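PDB 3V3T: cell division GTPase FtsZ, diverged, which belongs to the tubulin/FtsZ family of filament-forming cytoskeletal proteins, as a diverged member whose C-terminal part resembles that of TubZ. Local coordinates for residues A[5-10]-A[91-96]; A[25-30]-A[182-187]. The protein carries 1 engineered substitution. All blocks are in the same frame, centred on the assembly; numbering follows the deposited sequence.

From the N terminus the chain runs through strand 7-11, helix 14-26 and the turn that leads into strand 31-36. Contact 1 (5-10 with 91-96) closes a loop of 80 residues, bringing strand 91-97 alongside the first strand within the main sheet. Contact 2 (25-30 with 182-187) closes a longer loop of 151 residues and fastens the turn after helix 14-26 to the C-terminal end of helix 172-187. Because their segments alternate along the sequence, the loops cross rather than nest. Their centres are about 12 Å apart, and the two contacts touch where F9 CZ lies 3.7 Å from F183 CE2, joining the sheet to helix 172-187.

Contact 1 of 2, residues A[5-10]-A[91-96]; sequences NKIVFA and IVIFVA
I93 is held through both its backbone N and O by strand 7-10. Its N donates to V8 O at 3.0 Å, in the carbonyl plane, and its O accepts A10 N at 2.8 Å. I91 repeats the pattern two residues earlier, its N bonded to K6 O and its O receiving V8 N. The series ends with V95 N on A10 O, a longer bond of 3.3 Å whose donor stands 54° above the carbonyl plane.

Beyond this parallel pairing, the F9 ring, with CG beside the phenylalanine's own backbone N (chi1 -72°), runs alongside the I93 side chain, both pointing the same way. F9 CD1 comes within 3.8 Å of I93 CB and meets V95 CG2 from another direction. I7 CG2 sits over one face of the F9 ring, 3.7 Å above the plane and offset toward the rim. The opposite face of the sheet carries V8 beside V92 and A10 CB against F94 CD1, the latter pair 3.6 Å apart.

Farther out, V20 and L23 of helix 14-26 pack on F9, and helix 101-117 meets F94. Strands 31-36 and 122-129 continue the sheet to either side, as expected for the Rossmann-like core of the tubulin/FtsZ family. The polar bonding across the contact is therefore all between backbone atoms, enclosed by apolar side chains: hydrogen bonds fix the register, and apolar contacts line both faces.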
ATOM      1  N   ASN A   5     -14.557  -0.637   8.111  1.00 43.00           N
ATOM      2  CA  ASN A   5     -15.744  -0.556   7.248  1.00 55.73           C
ATOM      3  C   ASN A   5     -15.771   0.646   6.312  1.00 52.85           C
ATOM      4  O   ASN A   5     -16.529   0.660   5.341  1.00 54.27           O
ATOM      5  CB  ASN A   5     -17.026  -0.523   8.086  1.00 62.37           C
ATOM      6  CG  ASN A   5     -17.235  -1.784   8.884  1.00 77.91           C
ATOM      7  OD1 ASN A   5     -16.846  -2.873   8.459  1.00 85.23           O
ATOM      8  ND2 ASN A   5     -17.857  -1.649  10.052  1.00 84.31           N
ATOM      9  N   LYS A   6     -14.976   1.665   6.621  1.00 49.07           N
ATOM     10  CA  LYS A   6     -14.949   2.885   5.814  1.00 48.62           C
ATOM     11  C   LYS A   6     -13.922   2.786   4.688  1.00 38.82           C
ATOM     12  O   LYS A   6     -13.739   3.718   3.915  1.00 40.97           O
ATOM     13  CB  LYS A   6     -14.660   4.110   6.687  1.00 59.25           C
ATOM     14  CG  LYS A   6     -15.816   4.543   7.586  1.00 64.88           C
ATOM     15  CD  LYS A   6     -15.661   3.990   8.998  1.00 83.33           C
ATOM     16  CE  LYS A   6     -16.719   4.554   9.955  1.00 98.39           C
ATOM     17  NZ  LYS A   6     -16.516   4.114  11.377  1.00101.65           N
ATOM     18  N   ILE A   7     -13.253   1.645   4.605  1.00 35.44           N
ATOM     19  CA  ILE A   7     -12.273   1.415   3.571  1.00 36.06           C
ATOM     20  C   ILE A   7     -12.828   0.449   2.556  1.00 36.85           C
ATOM     21  O   ILE A   7     -13.445  -0.560   2.922  1.00 37.29           O
ATOM     22  CB  ILE A   7     -10.988   0.801   4.140  1.00 34.03           C
ATOM     23  CG1 ILE A   7     -10.220   1.842   4.953  1.00 31.51           C
ATOM     24  CG2 ILE A   7     -10.103   0.286   3.008  1.00 29.15           C
ATOM     25  CD1 ILE A   7      -9.140   1.249   5.828  1.00 31.85           C
ATOM     26  N   VAL A   8     -12.614   0.756   1.281  1.00 30.49           N
ATOM     27  CA  VAL A   8     -12.854  -0.225   0.225  1.00 30.59           C
ATOM     28  C   VAL A   8     -11.592  -0.380  -0.585  1.00 32.20           C
ATOM     29  O   VAL A   8     -10.997   0.611  -1.009  1.00 32.16           O
ATOM     30  CB  VAL A   8     -14.008   0.168  -0.717  1.00 31.65           C
ATOM     31  CG1 VAL A   8     -13.806   1.571  -1.257  1.00 38.26           C
ATOM     32  CG2 VAL A   8     -14.111  -0.831  -1.863  1.00 29.41           C
ATOM     33  N   PHE A   9     -11.171  -1.625  -0.776  1.00 32.15           N
ATOM     34  CA  PHE A   9     -10.023  -1.931  -1.616  1.00 27.20           C
ATOM     35  C   PHE A   9     -10.469  -2.234  -3.040  1.00 32.77           C
ATOM     36  O   PHE A   9     -11.477  -2.918  -3.270  1.00 31.71           O
ATOM     37  CB  PHE A   9      -9.252  -3.137  -1.067  1.00 28.07           C
ATOM     38  CG  PHE A   9      -8.479  -2.842   0.186  1.00 27.89           C
ATOM     39  CD1 PHE A   9      -7.235  -2.235   0.120  1.00 25.98           C
ATOM     40  CD2 PHE A   9      -8.993  -3.168   1.423  1.00 34.92           C
ATOM     41  CE1 PHE A   9      -6.526  -1.949   1.258  1.00 23.90           C
ATOM     42  CE2 PHE A   9      -8.277  -2.893   2.573  1.00 36.67           C
ATOM     43  CZ  PHE A   9      -7.044  -2.282   2.488  1.00 29.30           C
ATOM     44  N   ALA A  10      -9.703  -1.734  -3.993  1.00 28.29           N
ATOM     45  CA  ALA A  10      -9.914  -2.093  -5.377  1.00 32.17           C
ATOM     46  C   ALA A  10      -8.641  -2.705  -5.929  1.00 25.78           C
ATOM     47  O   ALA A  10      -7.867  -2.037  -6.615  1.00 30.95           O
ATOM     48  CB  ALA A  10     -10.318  -0.878  -6.182  1.00 34.41           C
ATOM     49  N   ILE A  91     -12.622   6.076   2.045  1.00 39.40           N
ATOM     50  CA  ILE A  91     -11.267   5.751   1.642  1.00 31.82           C
ATOM     51  C   ILE A  91     -11.293   4.640   0.608  1.00 31.91           C
ATOM     52  O   ILE A  91     -11.874   3.577   0.846  1.00 37.32           O
ATOM     53  CB  ILE A  91     -10.409   5.286   2.844  1.00 41.09           C
ATOM     54  CG1 ILE A  91     -10.268   6.399   3.886  1.00 45.05           C
ATOM     55  CG2 ILE A  91      -9.037   4.872   2.379  1.00 37.40           C
ATOM     56  CD1 ILE A  91     -11.350   6.411   4.928  1.00 58.59           C
ATOM     57  N   VAL A  92     -10.666   4.890  -0.538  1.00 27.04           N
ATOM     58  CA  VAL A  92     -10.610   3.929  -1.620  1.00 26.20           C
ATOM     59  C   VAL A  92      -9.132   3.626  -1.903  1.00 28.85           C
ATOM     60  O   VAL A  92      -8.332   4.529  -2.177  1.00 28.34           O
ATOM     61  CB  VAL A  92     -11.303   4.485  -2.890  1.00 27.93           C
ATOM     62  CG1 VAL A  92     -11.313   3.465  -3.989  1.00 27.69           C
ATOM     63  CG2 VAL A  92     -12.728   4.911  -2.580  1.00 31.78           C
ATOM     64  N   ILE A  93      -8.755   2.362  -1.805  1.00 26.69           N
ATOM     65  CA  ILE A  93      -7.355   2.009  -1.959  1.00 19.17           C
ATOM     66  C   ILE A  93      -7.183   1.005  -3.070  1.00 23.53           C
ATOM     67  O   ILE A  93      -7.658  -0.127  -2.984  1.00 29.39           O
ATOM     68  CB  ILE A  93      -6.749   1.483  -0.635  1.00 23.76           C
ATOM     69  CG1 ILE A  93      -6.977   2.502   0.497  1.00 25.20           C
ATOM     70  CG2 ILE A  93      -5.237   1.193  -0.801  1.00 20.40           C
ATOM     71  CD1 ILE A  93      -6.557   1.973   1.919  1.00 26.19           C
ATOM     72  N   PHE A  94      -6.534   1.441  -4.140  1.00 23.60           N
ATOM     73  CA  PHE A  94      -6.260   0.557  -5.253  1.00 20.58           C
ATOM     74  C   PHE A  94      -4.995  -0.212  -4.903  1.00 25.37           C
ATOM     75  O   PHE A  94      -4.103   0.297  -4.217  1.00 23.22           O
ATOM     76  CB  PHE A  94      -6.050   1.366  -6.537  1.00 20.28           C
ATOM     77  CG  PHE A  94      -7.275   2.077  -7.000  1.00 23.68           C
ATOM     78  CD1 PHE A  94      -8.143   1.468  -7.894  1.00 28.37           C
ATOM     79  CD2 PHE A  94      -7.580   3.346  -6.523  1.00 28.70           C
ATOM     80  CE1 PHE A  94      -9.297   2.117  -8.310  1.00 34.82           C
ATOM     81  CE2 PHE A  94      -8.715   4.004  -6.944  1.00 28.69           C
ATOM     82  CZ  PHE A  94      -9.584   3.380  -7.837  1.00 29.94           C
ATOM     83  N   VAL A  95      -4.919  -1.439  -5.383  1.00 22.00           N
ATOM     84  CA  VAL A  95      -3.806  -2.309  -5.061  1.00 23.74           C
ATOM     85  C   VAL A  95      -3.354  -3.020  -6.319  1.00 23.71           C
ATOM     86  O   VAL A  95      -4.165  -3.636  -7.014  1.00 28.80           O
ATOM     87  CB  VAL A  95      -4.237  -3.353  -4.035  1.00 26.47           C
ATOM     88  CG1 VAL A  95      -3.042  -4.143  -3.575  1.00 24.78           C
ATOM     89  CG2 VAL A  95      -4.925  -2.674  -2.838  1.00 23.29           C
ATOM     90  N   ALA A  96      -2.070  -2.929  -6.638  1.00 24.17           N
ATOM     91  CA  ALA A  96      -1.584  -3.588  -7.842  1.00 24.25           C
ATOM     92  C   ALA A  96      -0.147  -4.065  -7.727  1.00 21.62           C
ATOM     93  O   ALA A  96       0.695  -3.414  -7.101  1.00 27.16           O
ATOM     94  CB  ALA A  96      -1.716  -2.645  -9.036  1.00 25.60           C
TER

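Contact 2 of 2, residues A[25-30]-A[182-187]; sequences GICGDY and LFNDFM
Y30 reaches N184 across the junction between the turn that follows helix 14-26 and the end of helix 172-187, which probably corresponds to the central helix of the tubulin/FtsZ fold. From Y30 CB the ring departs beside the backbone N (chi1 -52°), a course that carries it toward the helix. On the way Y30 CD1 passes F9 CE2 of the neighbouring strand. Y30 CE1 then meets the edge of the F183 ring at F183 CE2, 3.9 Å away, and lies near M187 CG, while Y30 CE2 on the other side of the ring approaches N184 OD1.

The tip, Y30 OH, donates a 2.8 Å hydrogen bond to N184 OD1. It arrives in the carbonyl plane on a lone pair, with a C=O...donor angle of 123°, although the ring and amide planes stand 74° apart. K4 NZ is a second hydrogen-bond partner of N184 OD1, so two donors serve this buried oxygen and should restrain the rotation of the amide. M187 CG packs 3.6 Å from the same Y30 OH. C27 CB lies 3.4 Å from N184 OD1, and on the other branch of the amide I26 CG2 rests 3.8 Å from N184 ND2.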
ATOM      1  N   GLY A  25      -8.552 -12.590   4.688  1.00 42.54           N
ATOM      2  CA  GLY A  25      -8.434 -13.845   5.418  1.00 40.61           C
ATOM      3  C   GLY A  25      -7.999 -13.612   6.858  1.00 42.60           C
ATOM      4  O   GLY A  25      -8.264 -14.428   7.737  1.00 52.70           O
ATOM      5  N   ILE A  26      -7.339 -12.484   7.101  1.00 42.41           N
ATOM      6  CA  ILE A  26      -6.901 -12.113   8.444  1.00 42.26           C
ATOM      7  C   ILE A  26      -8.020 -11.349   9.151  1.00 41.00           C
ATOM      8  O   ILE A  26      -8.219 -11.479  10.358  1.00 45.35           O
ATOM      9  CB  ILE A  26      -5.610 -11.241   8.393  1.00 45.51           C
ATOM     10  CG1 ILE A  26      -4.399 -12.100   8.030  1.00 52.25           C
ATOM     11  CG2 ILE A  26      -5.353 -10.566   9.726  1.00 42.89           C
ATOM     12  CD1 ILE A  26      -3.097 -11.310   7.905  1.00 54.38           C
ATOM     13  N   CYS A  27      -8.748 -10.547   8.382  1.00 39.33           N
ATOM     14  CA  CYS A  27      -9.870  -9.786   8.912  1.00 42.79           C
ATOM     15  C   CYS A  27     -10.792  -9.384   7.767  1.00 44.48           C
ATOM     16  O   CYS A  27     -10.353  -8.742   6.812  1.00 42.28           O
ATOM     17  CB  CYS A  27      -9.379  -8.535   9.640  1.00 39.61           C
ATOM     18  SG  CYS A  27     -10.722  -7.524  10.313  1.00 47.22           S
ATOM     19  N   GLY A  28     -12.065  -9.750   7.869  1.00 42.25           N
ATOM     20  CA  GLY A  28     -13.008  -9.514   6.792  1.00 43.72           C
ATOM     21  C   GLY A  28     -13.851  -8.269   6.979  1.00 43.77           C
ATOM     22  O   GLY A  28     -14.855  -8.070   6.289  1.00 41.01           O
ATOM     23  N   ASP A  29     -13.447  -7.433   7.929  1.00 44.84           N
ATOM     24  CA  ASP A  29     -14.168  -6.209   8.218  1.00 44.42           C
ATOM     25  C   ASP A  29     -13.994  -5.158   7.116  1.00 41.74           C
ATOM     26  O   ASP A  29     -14.745  -4.182   7.062  1.00 40.29           O
ATOM     27  CB  ASP A  29     -13.729  -5.648   9.566  1.00 51.79           C
ATOM     28  CG  ASP A  29     -14.014  -6.599  10.706  1.00 57.74           C
ATOM     29  OD1 ASP A  29     -14.837  -7.517  10.518  1.00 67.23           O
ATOM     30  OD2 ASP A  29     -13.425  -6.425  11.791  1.00 58.99           O
ATOM     31  N   TYR A  30     -13.017  -5.365   6.233  1.00 36.04           N
ATOM     32  CA  TYR A  30     -12.798  -4.461   5.103  1.00 32.54           C
ATOM     33  C   TYR A  30     -13.766  -4.766   3.953  1.00 38.75           C
ATOM     34  O   TYR A  30     -14.289  -5.877   3.842  1.00 45.73           O
ATOM     35  CB  TYR A  30     -11.353  -4.562   4.592  1.00 28.22           C
ATOM     36  CG  TYR A  30     -10.324  -4.399   5.674  1.00 43.40           C
ATOM     37  CD1 TYR A  30      -9.900  -3.141   6.073  1.00 35.32           C
ATOM     38  CD2 TYR A  30      -9.773  -5.513   6.308  1.00 40.58           C
ATOM     39  CE1 TYR A  30      -8.974  -2.994   7.081  1.00 35.42           C
ATOM     40  CE2 TYR A  30      -8.842  -5.372   7.309  1.00 29.35           C
ATOM     41  CZ  TYR A  30      -8.454  -4.118   7.693  1.00 32.68           C
ATOM     42  OH  TYR A  30      -7.529  -3.985   8.689  1.00 32.42           O
ATOM     43  N   LEU A 182       0.624  -6.128   8.922  1.00 32.13           N
ATOM     44  CA  LEU A 182       1.023  -4.790   9.348  1.00 30.11           C
ATOM     45  C   LEU A 182      -0.137  -3.812   9.202  1.00 30.45           C
ATOM     46  O   LEU A 182      -0.387  -2.987  10.074  1.00 31.30           O
ATOM     47  CB  LEU A 182       2.239  -4.304   8.570  1.00 28.80           C
ATOM     48  CG  LEU A 182       3.554  -5.025   8.870  1.00 34.71           C
ATOM     49  CD1 LEU A 182       4.625  -4.576   7.892  1.00 27.79           C
ATOM     50  CD2 LEU A 182       3.992  -4.751  10.295  1.00 30.27           C
ATOM     51  N   PHE A 183      -0.859  -3.908   8.102  1.00 30.34           N
ATOM     52  CA  PHE A 183      -1.952  -2.980   7.882  1.00 28.90           C
ATOM     53  C   PHE A 183      -3.089  -3.196   8.876  1.00 35.11           C
ATOM     54  O   PHE A 183      -3.623  -2.248   9.445  1.00 38.83           O
ATOM     55  CB  PHE A 183      -2.478  -3.098   6.454  1.00 25.69           C
ATOM     56  CG  PHE A 183      -3.455  -2.042   6.108  1.00 33.79           C
ATOM     57  CD1 PHE A 183      -3.018  -0.785   5.719  1.00 27.55           C
ATOM     58  CD2 PHE A 183      -4.817  -2.293   6.166  1.00 25.45           C
ATOM     59  CE1 PHE A 183      -3.940   0.211   5.385  1.00 24.11           C
ATOM     60  CE2 PHE A 183      -5.728  -1.310   5.835  1.00 29.77           C
ATOM     61  CZ  PHE A 183      -5.280  -0.053   5.443  1.00 23.59           C
ATOM     62  N   ASN A 184      -3.462  -4.448   9.078  1.00 29.81           N
ATOM     63  CA  ASN A 184      -4.492  -4.761  10.047  1.00 35.39           C
ATOM     64  C   ASN A 184      -4.072  -4.399  11.482  1.00 37.19           C
ATOM     65  O   ASN A 184      -4.888  -3.912  12.272  1.00 42.61           O
ATOM     66  CB  ASN A 184      -4.911  -6.228   9.931  1.00 34.52           C
ATOM     67  CG  ASN A 184      -6.121  -6.547  10.768  1.00 47.28           C
ATOM     68  OD1 ASN A 184      -7.215  -6.023  10.530  1.00 37.68           O
ATOM     69  ND2 ASN A 184      -5.938  -7.407  11.761  1.00 40.16           N
ATOM     70  N   ASP A 185      -2.803  -4.618  11.819  1.00 37.49           N
ATOM     71  CA  ASP A 185      -2.296  -4.205  13.133  1.00 41.76           C
ATOM     72  C   ASP A 185      -2.401  -2.695  13.273  1.00 41.76           C
ATOM     73  O   ASP A 185      -2.805  -2.184  14.313  1.00 36.41           O
ATOM     74  CB  ASP A 185      -0.844  -4.634  13.327  1.00 45.38           C
ATOM     75  CG  ASP A 185      -0.707  -6.117  13.572  1.00 50.77           C
ATOM     76  OD1 ASP A 185      -1.735  -6.777  13.850  1.00 50.34           O
ATOM     77  OD2 ASP A 185       0.427  -6.619  13.485  1.00 49.64           O
ATOM     78  N   PHE A 186      -2.044  -1.991  12.202  1.00 32.90           N
ATOM     79  CA  PHE A 186      -2.178  -0.542  12.144  1.00 30.30           C
ATOM     80  C   PHE A 186      -3.622  -0.106  12.459  1.00 34.07           C
ATOM     81  O   PHE A 186      -3.856   0.694  13.364  1.00 38.70           O
ATOM     82  CB  PHE A 186      -1.671  -0.058  10.777  1.00 30.57           C
ATOM     83  CG  PHE A 186      -2.151   1.295  10.378  1.00 29.76           C
ATOM     84  CD1 PHE A 186      -2.245   2.315  11.296  1.00 28.90           C
ATOM     85  CD2 PHE A 186      -2.486   1.551   9.055  1.00 32.88           C
ATOM     86  CE1 PHE A 186      -2.683   3.561  10.907  1.00 30.85           C
ATOM     87  CE2 PHE A 186      -2.912   2.795   8.662  1.00 29.56           C
ATOM     88  CZ  PHE A 186      -3.013   3.802   9.588  1.00 25.56           C
ATOM     89  N   MET A 187      -4.593  -0.678  11.757  1.00 31.42           N
ATOM     90  CA  MET A 187      -5.999  -0.399  12.041  1.00 33.17           C
ATOM     91  C   MET A 187      -6.454  -0.794  13.452  1.00 45.35           C
ATOM     92  O   MET A 187      -7.463  -0.294  13.937  1.00 38.36           O
ATOM     93  CB  MET A 187      -6.886  -1.093  11.008  1.00 32.95           C
ATOM     94  CG  MET A 187      -6.647  -0.632   9.585  1.00 33.46           C
ATOM     95  SD  MET A 187      -7.091   1.108   9.368  1.00 39.80           S
ATOM     96  CE  MET A 187      -5.619   1.946   9.921  1.00 82.95           C
TER